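Protein kinase containing Z-DNA binding domains (Danio rerio, PDB 4LB6) binds left-handed Z-DNA through its N-terminal Zalpha domain, and probably phosphorylates the translation initiation factor eIF2alpha through a separate kinase domain. Local coordinates at residues C17-R22 with V28-K33; S48-K53 with P65-V70. All blocks are in the same frame, centred on the assembly; numbering follows the deposited sequence.

Contact 1 of 2, residues C17-R22 with V28-K33. With nucleotides of chain B; nucleotides of chain C.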
ATOM      1  N   CYS A  17      22.802   2.601  -9.248  1.00 27.18           N
ATOM      2  CA  CYS A  17      23.267   1.930 -10.439  1.00 27.93           C
ATOM      3  C   CYS A  17      23.998   0.663 -10.031  1.00 34.39           C
ATOM      4  O   CYS A  17      23.984  -0.348 -10.741  1.00 34.16           O
ATOM      5  CB  CYS A  17      24.204   2.827 -11.237  1.00 28.62           C
ATOM      6  SG  CYS A  17      23.260   4.126 -12.124  1.00 36.32           S
ATOM      7  N   ASP A  18      24.650   0.724  -8.889  1.00 30.91           N
ATOM      8  CA  ASP A  18      25.390  -0.455  -8.435  1.00 33.13           C
ATOM      9  C   ASP A  18      24.419  -1.580  -8.028  1.00 33.05           C
ATOM     10  O   ASP A  18      24.665  -2.756  -8.261  1.00 34.52           O
ATOM     11  CB  ASP A  18      26.279  -0.057  -7.275  1.00 34.71           C
ATOM     12  CG  ASP A  18      27.092  -1.210  -6.743  1.00 42.44           C
ATOM     13  OD1 ASP A  18      28.131  -1.569  -7.332  1.00 39.40           O
ATOM     14  OD2 ASP A  18      26.662  -1.743  -5.706  1.00 42.55           O
ATOM     15  N   TYR A  19      23.311  -1.192  -7.407  1.00 31.46           N
ATOM     16  CA  TYR A  19      22.249  -2.151  -7.125  1.00 31.44           C
ATOM     17  C   TYR A  19      21.738  -2.849  -8.412  1.00 31.12           C
ATOM     18  O   TYR A  19      21.643  -4.112  -8.492  1.00 32.60           O
ATOM     19  CB  TYR A  19      21.102  -1.468  -6.337  1.00 29.96           C
ATOM     20  CG  TYR A  19      20.037  -2.464  -5.935  1.00 30.50           C
ATOM     21  CD1 TYR A  19      19.062  -2.838  -6.824  1.00 29.78           C
ATOM     22  CD2 TYR A  19      20.069  -3.084  -4.702  1.00 35.93           C
ATOM     23  CE1 TYR A  19      18.126  -3.791  -6.492  1.00 31.19           C
ATOM     24  CE2 TYR A  19      19.087  -4.031  -4.353  1.00 34.15           C
ATOM     25  CZ  TYR A  19      18.159  -4.380  -5.265  1.00 32.47           C
ATOM     26  OH  TYR A  19      17.183  -5.343  -4.975  1.00 37.71           O
ATOM     27  N   LEU A  20      21.430  -2.036  -9.415  1.00 30.50           N
ATOM     28  CA  LEU A  20      20.998  -2.573 -10.695  1.00 34.09           C
ATOM     29  C   LEU A  20      22.102  -3.430 -11.366  1.00 33.16           C
ATOM     30  O   LEU A  20      21.800  -4.442 -11.979  1.00 38.02           O
ATOM     31  CB  LEU A  20      20.537  -1.467 -11.619  1.00 32.83           C
ATOM     32  CG  LEU A  20      19.264  -0.713 -11.155  1.00 28.43           C
ATOM     33  CD1 LEU A  20      19.005   0.451 -12.075  1.00 32.78           C
ATOM     34  CD2 LEU A  20      17.998  -1.584 -11.046  1.00 29.05           C
ATOM     35  N   ARG A  21      23.357  -3.024 -11.262  1.00 32.35           N
ATOM     36  CA  ARG A  21      24.440  -3.859 -11.826  1.00 34.28           C
ATOM     37  C   ARG A  21      24.431  -5.257 -11.240  1.00 36.18           C
ATOM     38  O   ARG A  21      24.592  -6.247 -11.964  1.00 44.25           O
ATOM     39  CB  ARG A  21      25.823  -3.239 -11.617  1.00 35.56           C
ATOM     40  CG  ARG A  21      26.946  -4.092 -12.209  1.00 39.11           C
ATOM     41  CD  ARG A  21      28.254  -3.425 -11.901  1.00 41.12           C
ATOM     42  NE  ARG A  21      28.469  -3.345 -10.462  1.00 40.49           N
ATOM     43  CZ  ARG A  21      28.907  -4.343  -9.711  1.00 42.81           C
ATOM     44  NH1 ARG A  21      29.209  -5.531 -10.263  1.00 44.69           N
ATOM     45  NH2 ARG A  21      29.062  -4.158  -8.400  1.00 45.95           N
ATOM     46  N   ARG A  22      24.254  -5.347  -9.923  1.00 36.56           N
ATOM     47  CA  ARG A  22      24.288  -6.646  -9.245  1.00 38.86           C
ATOM     48  C   ARG A  22      22.984  -7.421  -9.352  1.00 43.05           C
ATOM     49  O   ARG A  22      22.980  -8.660  -9.308  1.00 41.03           O
ATOM     50  CB  ARG A  22      24.626  -6.481  -7.763  1.00 40.54           C
ATOM     51  CG  ARG A  22      25.952  -5.759  -7.497  1.00 48.67           C
ATOM     52  CD  ARG A  22      26.276  -5.702  -6.000  1.00 57.46           C
ATOM     53  NE  ARG A  22      25.074  -5.506  -5.178  1.00 65.77           N
ATOM     54  CZ  ARG A  22      24.631  -4.317  -4.764  1.00 67.97           C
ATOM     55  NH1 ARG A  22      25.287  -3.224  -5.097  1.00 70.53           N
ATOM     56  NH2 ARG A  22      23.531  -4.215  -4.024  1.00 65.53           N
ATOM     57  N   VAL A  28      11.502   0.041  -7.867  1.00 24.92           N
ATOM     58  CA  VAL A  28      11.987   1.014  -6.886  1.00 25.47           C
ATOM     59  C   VAL A  28      11.893   0.434  -5.458  1.00 21.89           C
ATOM     60  O   VAL A  28      12.694   0.763  -4.577  1.00 23.18           O
ATOM     61  CB  VAL A  28      11.244   2.379  -6.987  1.00 18.54           C
ATOM     62  CG1 VAL A  28       9.681   2.254  -6.714  1.00 19.95           C
ATOM     63  CG2 VAL A  28      11.956   3.475  -6.097  1.00 17.77           C
ATOM     64  N   GLN A  29      10.900  -0.411  -5.224  1.00 24.34           N
ATOM     65  CA  GLN A  29      10.716  -0.943  -3.898  1.00 30.39           C
ATOM     66  C   GLN A  29      11.917  -1.825  -3.487  1.00 38.38           C
ATOM     67  O   GLN A  29      12.466  -1.678  -2.371  1.00 33.20           O
ATOM     68  CB  GLN A  29       9.386  -1.720  -3.829  1.00 36.50           C
ATOM     69  CG  GLN A  29       8.116  -0.803  -3.793  1.00 28.42           C
ATOM     70  CD  GLN A  29       7.660  -0.278  -5.163  1.00 34.52           C
ATOM     71  OE1 GLN A  29       8.164  -0.687  -6.205  1.00 35.33           O
ATOM     72  NE2 GLN A  29       6.668   0.617  -5.161  1.00 36.37           N
ATOM     73  N   ASP A  30      12.366  -2.668  -4.432  1.00 35.74           N
ATOM     74  CA  ASP A  30      13.617  -3.438  -4.308  1.00 38.63           C
ATOM     75  C   ASP A  30      14.781  -2.575  -3.848  1.00 37.01           C
ATOM     76  O   ASP A  30      15.511  -2.902  -2.910  1.00 38.61           O
ATOM     77  CB  ASP A  30      13.988  -4.094  -5.660  1.00 37.46           C
ATOM     78  CG  ASP A  30      13.050  -5.234  -6.031  1.00 49.85           C
ATOM     79  OD1 ASP A  30      12.538  -5.864  -5.075  1.00 53.95           O
ATOM     80  OD2 ASP A  30      12.809  -5.488  -7.252  1.00 48.30           O
ATOM     81  N   ILE A  31      14.953  -1.462  -4.544  1.00 32.90           N
ATOM     82  CA  ILE A  31      16.144  -0.612  -4.397  1.00 24.69           C
ATOM     83  C   ILE A  31      16.076   0.207  -3.088  1.00 26.60           C
ATOM     84  O   ILE A  31      17.024   0.204  -2.284  1.00 29.02           O
ATOM     85  CB  ILE A  31      16.237   0.363  -5.564  1.00 22.09           C
ATOM     86  CG1 ILE A  31      16.349  -0.397  -6.885  1.00 25.14           C
ATOM     87  CG2 ILE A  31      17.475   1.238  -5.398  1.00 21.22           C
ATOM     88  CD1 ILE A  31      16.035   0.502  -8.139  1.00 26.33           C
ATOM     89  N   PHE A  32      14.947   0.864  -2.804  1.00 23.92           N
ATOM     90  CA  PHE A  32      14.953   1.741  -1.604  1.00 23.57           C
ATOM     91  C   PHE A  32      15.078   0.988  -0.282  1.00 28.17           C
ATOM     92  O   PHE A  32      15.617   1.508   0.696  1.00 27.61           O
ATOM     93  CB  PHE A  32      13.763   2.790  -1.616  1.00 19.37           C
ATOM     94  CG  PHE A  32      12.459   2.327  -0.977  1.00 26.60           C
ATOM     95  CD1 PHE A  32      12.275   2.311   0.398  1.00 29.84           C
ATOM     96  CD2 PHE A  32      11.384   1.984  -1.776  1.00 24.28           C
ATOM     97  CE1 PHE A  32      11.074   1.909   0.978  1.00 30.96           C
ATOM     98  CE2 PHE A  32      10.184   1.559  -1.212  1.00 23.04           C
ATOM     99  CZ  PHE A  32      10.010   1.518   0.174  1.00 29.27           C
ATOM    100  N   LYS A  33      14.552  -0.227  -0.206  1.00 30.51           N
ATOM    101  CA  LYS A  33      14.664  -0.941   1.049  1.00 32.32           C
ATOM    102  C   LYS A  33      16.103  -1.388   1.283  1.00 42.03           C
ATOM    103  O   LYS A  33      16.561  -1.384   2.419  1.00 44.09           O
ATOM    104  CB  LYS A  33      13.723  -2.159   1.112  1.00 40.18           C
ATOM    105  CG  LYS A  33      12.257  -1.789   0.971  1.00 43.02           C
ATOM    106  CD  LYS A  33      11.322  -3.063   0.961  1.00 42.67           C
ATOM    107  CE  LYS A  33       9.911  -2.633   0.591  1.00 43.90           C
ATOM    108  NZ  LYS A  33       8.971  -3.805   0.574  1.00 51.81           N
TER
ATOM    109  P    DG B   7       5.957   1.430  -0.079  1.00 28.32           P
ATOM    110  OP1  DG B   7       6.600   2.655  -0.365  1.00 24.94           O
ATOM    111  OP2  DG B   7       5.866   0.180  -0.922  1.00 32.32           O
ATOM    112  O5'  DG B   7       6.631   0.930   1.288  1.00 24.72           O
ATOM    113  C5'  DG B   7       6.342  -0.359   1.853  1.00 19.99           C
ATOM    114  C4'  DG B   7       6.898  -0.440   3.242  1.00 18.67           C
ATOM    115  O4'  DG B   7       6.279   0.410   4.141  1.00 20.03           O
ATOM    116  C3'  DG B   7       6.344  -1.762   3.747  1.00 21.77           C
ATOM    117  O3'  DG B   7       7.441  -2.449   3.345  1.00 32.63           O
ATOM    118  C2'  DG B   7       6.373  -1.639   5.213  1.00 22.01           C
ATOM    119  C1'  DG B   7       6.129  -0.183   5.419  1.00 22.47           C
ATOM    120  N9   DG B   7       4.777   0.231   5.786  1.00 19.94           N
ATOM    121  C8   DG B   7       4.483   0.973   6.906  1.00 18.28           C
ATOM    122  N7   DG B   7       3.206   1.279   6.997  1.00 20.77           N
ATOM    123  C5   DG B   7       2.628   0.691   5.858  1.00 20.38           C
ATOM    124  C6   DG B   7       1.244   0.668   5.453  1.00 19.68           C
ATOM    125  O6   DG B   7       0.326   1.255   5.952  1.00 17.39           O
ATOM    126  N1   DG B   7       1.036  -0.010   4.269  1.00 18.05           N
ATOM    127  C2   DG B   7       2.083  -0.652   3.608  1.00 17.81           C
ATOM    128  N2   DG B   7       1.774  -1.214   2.425  1.00 18.52           N
ATOM    129  N3   DG B   7       3.392  -0.647   3.946  1.00 16.95           N
ATOM    130  C4   DG B   7       3.566  -0.008   5.133  1.00 18.71           C
TER
ATOM    131  P    DC C   2       7.637  -4.547   3.995  1.00 37.87           P
ATOM    132  OP1  DC C   2       7.563  -4.713   5.500  1.00 34.30           O
ATOM    133  OP2  DC C   2       8.730  -5.004   3.050  1.00 34.86           O
ATOM    134  O5'  DC C   2       6.190  -4.876   3.310  1.00 25.34           O
ATOM    135  C5'  DC C   2       5.982  -6.296   3.127  1.00 22.57           C
ATOM    136  C4'  DC C   2       4.540  -6.461   2.683  1.00 20.69           C
ATOM    137  O4'  DC C   2       3.669  -6.091   3.794  1.00 17.83           O
ATOM    138  C3'  DC C   2       4.192  -5.527   1.498  1.00 22.08           C
ATOM    139  O3'  DC C   2       3.360  -6.267   0.582  1.00 23.07           O
ATOM    140  C2'  DC C   2       3.328  -4.463   2.179  1.00 19.42           C
ATOM    141  C1'  DC C   2       2.645  -5.213   3.336  1.00 18.09           C
ATOM    142  N1   DC C   2       2.211  -4.335   4.464  1.00 20.26           N
ATOM    143  C2   DC C   2       0.856  -3.990   4.484  1.00 17.29           C
ATOM    144  O2   DC C   2       0.126  -4.355   3.535  1.00 18.13           O
ATOM    145  N3   DC C   2       0.399  -3.190   5.451  1.00 19.61           N
ATOM    146  C4   DC C   2       1.253  -2.829   6.404  1.00 16.40           C
ATOM    147  N4   DC C   2       0.824  -2.010   7.363  1.00 18.35           N
ATOM    148  C5   DC C   2       2.654  -3.142   6.399  1.00 16.79           C
ATOM    149  C6   DC C   2       3.092  -3.954   5.427  1.00 18.78           C
TER
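Y19 lays its phenol ring over the backbone of the 28-33 helix, with CA of I31 over the ring centre, 4.2 Å from the centroid and 8° off the ring normal, a CH-pi contact. The ring gets there because CG stands anti to the backbone N (chi1 -175°), which swings the long, flat side chain out toward the neighbouring helix. One rim of the ring, at CD1, rests 3.7 Å from CG1 of I31, and the far end puts OH beside CB of D30 at 3.5 Å. The carboxylate of D30 turns away and accepts a hydrogen bond from T27 N, as an aspartate near a helix start can. L20 meets I31 at about a right angle, CD2 to CD1, an apolar contact between two buried branched side chains. On the DNA-facing side, K33 runs out extended beyond CG, a long, probably positive chain suited to a phosphate, and its NZ gives OP2 of DC2 of chain C a 2.8 Å hydrogen bond, while the ring edge of F32 faces O5' of DG7 of chain B. At 117° between the segments, this packs helix 10-23 against helix 28-35, which precedes 39-51 in the winged helix-turn-helix fold of Zalpha domains.

Contact 2 of 2, residues S48-K53 with P65-V70; sequences SLQASK and PVWNLV
Q50 and W67 meet through aliphatic carbon and aromatic rim: CB of Q50 lies 3.9 Å from CZ3 of W67, close to the plane of the indole and at its edge. The two side chains cross at about a right angle. Beyond CB the glutamine has its CG anti to the backbone N (chi1 165°), and the extended chain brings OE1 to 4.1 Å from CH2 of W67, displaced from the indole plane. Its amide plane is inclined 51° to the ring. Glutamine suits this partly exposed position, since its CB packs against the ring edge while OE1 accepts a hydrogen bond from NZ of K57.

The second touch lies at the helix end, where CG2 of V70 comes within 3.2 Å of the carbonyl O of K53. The valine methyl abuts the backbone carbonyl, and the lysine side chain extends elsewhere. K53 takes a positive phi (56°) as the C-prime residue of a Schellman motif: its N bonds to Q50 O at 3.1 Å, and Q54 N reaches back to L49 O.

In the winged helix-turn-helix fold this is where the helix 39-51 gives way to the two-stranded wing, and the contact sets the strand 66-69 against that helix end. The large indole suits a buried site between them, where Y47 meets it edge-to-face and V55 and K57 of the partner strand touch it. At the other end of the segment from V70, P65 packs on a phosphate of the bound DNA.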
ATOM      1  N   SER A  48      15.782  10.699 -13.398  1.00 23.64           N
ATOM      2  CA  SER A  48      16.963  11.472 -13.864  1.00 27.64           C
ATOM      3  C   SER A  48      18.014  10.645 -14.624  1.00 30.67           C
ATOM      4  O   SER A  48      18.585  11.109 -15.638  1.00 30.41           O
ATOM      5  CB  SER A  48      17.645  12.178 -12.690  1.00 26.54           C
ATOM      6  OG  SER A  48      18.860  12.751 -13.148  1.00 39.27           O
ATOM      7  N   LEU A  49      18.313   9.454 -14.116  1.00 29.02           N
ATOM      8  CA  LEU A  49      19.251   8.567 -14.811  1.00 26.05           C
ATOM      9  C   LEU A  49      18.669   8.052 -16.125  1.00 29.83           C
ATOM     10  O   LEU A  49      19.403   7.726 -17.049  1.00 34.01           O
ATOM     11  CB  LEU A  49      19.615   7.369 -13.945  1.00 25.82           C
ATOM     12  CG  LEU A  49      20.486   7.652 -12.750  1.00 25.74           C
ATOM     13  CD1 LEU A  49      20.363   6.582 -11.653  1.00 24.64           C
ATOM     14  CD2 LEU A  49      21.931   7.783 -13.264  1.00 30.06           C
ATOM     15  N   GLN A  50      17.357   7.905 -16.185  1.00 28.98           N
ATOM     16  CA  GLN A  50      16.736   7.478 -17.423  1.00 32.60           C
ATOM     17  C   GLN A  50      16.917   8.598 -18.483  1.00 36.96           C
ATOM     18  O   GLN A  50      17.188   8.351 -19.696  1.00 42.11           O
ATOM     19  CB  GLN A  50      15.256   7.180 -17.160  1.00 32.56           C
ATOM     20  CG  GLN A  50      14.401   7.065 -18.413  1.00 40.45           C
ATOM     21  CD  GLN A  50      12.912   7.225 -18.118  1.00 44.22           C
ATOM     22  OE1 GLN A  50      12.165   6.270 -18.260  1.00 49.47           O
ATOM     23  NE2 GLN A  50      12.476   8.445 -17.724  1.00 39.36           N
ATOM     24  N   ALA A  51      16.791   9.843 -18.024  1.00 34.94           N
ATOM     25  CA  ALA A  51      16.848  10.979 -18.941  1.00 39.89           C
ATOM     26  C   ALA A  51      18.257  11.045 -19.471  1.00 39.75           C
ATOM     27  O   ALA A  51      18.459  11.466 -20.602  1.00 47.16           O
ATOM     28  CB  ALA A  51      16.464  12.283 -18.247  1.00 42.63           C
ATOM     29  N   SER A  52      19.222  10.587 -18.679  1.00 43.87           N
ATOM     30  CA  SER A  52      20.637  10.632 -19.072  1.00 43.01           C
ATOM     31  C   SER A  52      21.157   9.339 -19.690  1.00 43.31           C
ATOM     32  O   SER A  52      22.371   9.134 -19.811  1.00 44.05           O
ATOM     33  CB  SER A  52      21.526  11.107 -17.928  1.00 43.78           C
ATOM     34  OG  SER A  52      21.580  10.151 -16.877  1.00 47.96           O
ATOM     35  N   LYS A  53      20.221   8.503 -20.117  1.00 43.39           N
ATOM     36  CA  LYS A  53      20.475   7.245 -20.811  1.00 47.92           C
ATOM     37  C   LYS A  53      21.367   6.284 -20.062  1.00 45.65           C
ATOM     38  O   LYS A  53      22.066   5.480 -20.679  1.00 45.39           O
ATOM     39  CB  LYS A  53      21.059   7.481 -22.220  1.00 52.03           C
ATOM     40  CG  LYS A  53      20.127   8.172 -23.192  1.00 57.07           C
ATOM     41  CD  LYS A  53      18.869   7.352 -23.544  1.00 61.34           C
ATOM     42  CE  LYS A  53      18.161   7.916 -24.795  1.00 68.06           C
ATOM     43  NZ  LYS A  53      16.657   7.692 -24.769  1.00 69.31           N
ATOM     44  N   PRO A  65       6.915  -0.064 -12.611  1.00 40.27           N
ATOM     45  CA  PRO A  65       7.952  -0.014 -13.633  1.00 37.75           C
ATOM     46  C   PRO A  65       9.111  -0.865 -13.147  1.00 39.89           C
ATOM     47  O   PRO A  65       9.282  -1.045 -11.927  1.00 38.72           O
ATOM     48  CB  PRO A  65       8.350   1.462 -13.675  1.00 31.79           C
ATOM     49  CG  PRO A  65       7.088   2.206 -13.150  1.00 39.29           C
ATOM     50  CD  PRO A  65       6.545   1.269 -12.106  1.00 35.44           C
ATOM     51  N   VAL A  66       9.827  -1.442 -14.097  1.00 34.97           N
ATOM     52  CA  VAL A  66      10.992  -2.237 -13.782  1.00 34.43           C
ATOM     53  C   VAL A  66      12.187  -1.609 -14.429  1.00 33.93           C
ATOM     54  O   VAL A  66      12.188  -1.307 -15.628  1.00 44.02           O
ATOM     55  CB  VAL A  66      10.799  -3.701 -14.268  1.00 43.52           C
ATOM     56  CG1 VAL A  66      12.093  -4.419 -14.243  1.00 45.48           C
ATOM     57  CG2 VAL A  66       9.746  -4.428 -13.371  1.00 38.16           C
ATOM     58  N   TRP A  67      13.246  -1.443 -13.640  1.00 34.82           N
ATOM     59  CA  TRP A  67      14.384  -0.649 -14.054  1.00 33.22           C
ATOM     60  C   TRP A  67      15.579  -1.552 -14.335  1.00 36.73           C
ATOM     61  O   TRP A  67      15.716  -2.569 -13.690  1.00 35.81           O
ATOM     62  CB  TRP A  67      14.732   0.342 -12.942  1.00 27.12           C
ATOM     63  CG  TRP A  67      13.619   1.333 -12.728  1.00 26.03           C
ATOM     64  CD1 TRP A  67      12.574   1.226 -11.871  1.00 29.12           C
ATOM     65  CD2 TRP A  67      13.456   2.565 -13.414  1.00 33.91           C
ATOM     66  NE1 TRP A  67      11.746   2.365 -11.961  1.00 29.21           N
ATOM     67  CE2 TRP A  67      12.261   3.178 -12.935  1.00 31.46           C
ATOM     68  CE3 TRP A  67      14.196   3.208 -14.409  1.00 32.48           C
ATOM     69  CZ2 TRP A  67      11.817   4.429 -13.401  1.00 28.34           C
ATOM     70  CZ3 TRP A  67      13.750   4.421 -14.876  1.00 33.56           C
ATOM     71  CH2 TRP A  67      12.574   5.015 -14.376  1.00 29.11           C
ATOM     72  N   ASN A  68      16.424  -1.161 -15.280  1.00 33.22           N
ATOM     73  CA  ASN A  68      17.706  -1.834 -15.454  1.00 35.72           C
ATOM     74  C   ASN A  68      18.737  -0.888 -16.054  1.00 38.80           C
ATOM     75  O   ASN A  68      18.416   0.196 -16.518  1.00 33.82           O
ATOM     76  CB  ASN A  68      17.523  -3.066 -16.342  1.00 39.82           C
ATOM     77  CG  ASN A  68      18.601  -4.115 -16.109  1.00 42.25           C
ATOM     78  OD1 ASN A  68      19.550  -3.887 -15.354  1.00 37.44           O
ATOM     79  ND2 ASN A  68      18.474  -5.258 -16.779  1.00 44.21           N
ATOM     80  N   LEU A  69      20.000  -1.295 -16.046  1.00 37.06           N
ATOM     81  CA  LEU A  69      21.035  -0.536 -16.714  1.00 36.70           C
ATOM     82  C   LEU A  69      20.892  -0.599 -18.233  1.00 40.96           C
ATOM     83  O   LEU A  69      20.578  -1.626 -18.800  1.00 45.35           O
ATOM     84  CB  LEU A  69      22.431  -1.099 -16.327  1.00 36.41           C
ATOM     85  CG  LEU A  69      22.797  -0.942 -14.850  1.00 35.37           C
ATOM     86  CD1 LEU A  69      24.195  -1.423 -14.599  1.00 36.27           C
ATOM     87  CD2 LEU A  69      22.679   0.522 -14.403  1.00 33.99           C
ATOM     88  N   VAL A  70      21.133   0.519 -18.883  1.00 43.78           N
ATOM     89  CA  VAL A  70      21.274   0.548 -20.322  1.00 47.75           C
ATOM     90  C   VAL A  70      22.483  -0.348 -20.695  1.00 56.56           C
ATOM     91  O   VAL A  70      23.501  -0.312 -20.011  1.00 51.73           O
ATOM     92  CB  VAL A  70      21.482   2.017 -20.769  1.00 45.63           C
ATOM     93  CG1 VAL A  70      21.939   2.101 -22.200  1.00 57.54           C
ATOM     94  CG2 VAL A  70      20.194   2.841 -20.526  1.00 43.20           C
TER

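From the N terminus, the helix 10-23 leads through a short connection into the helix 28-35, and contact 1 closes that first loop. The chain then passes into the helix 39-51, whose C-terminal end opens contact 2; this second loop runs out along strand 55-58 and is closed when strand 66-69 returns. The two loops follow in series, neither nesting nor crossing, and their centres lie 12 Å apart on opposite sides of the chain's centre. The first helix joins them: L20 packs on both W67 and L69, R21 on L69, and C17 on L49. Thus the helix pair of contact 1 and the helix-to-wing junction of contact 2 are joined through helix 10-23.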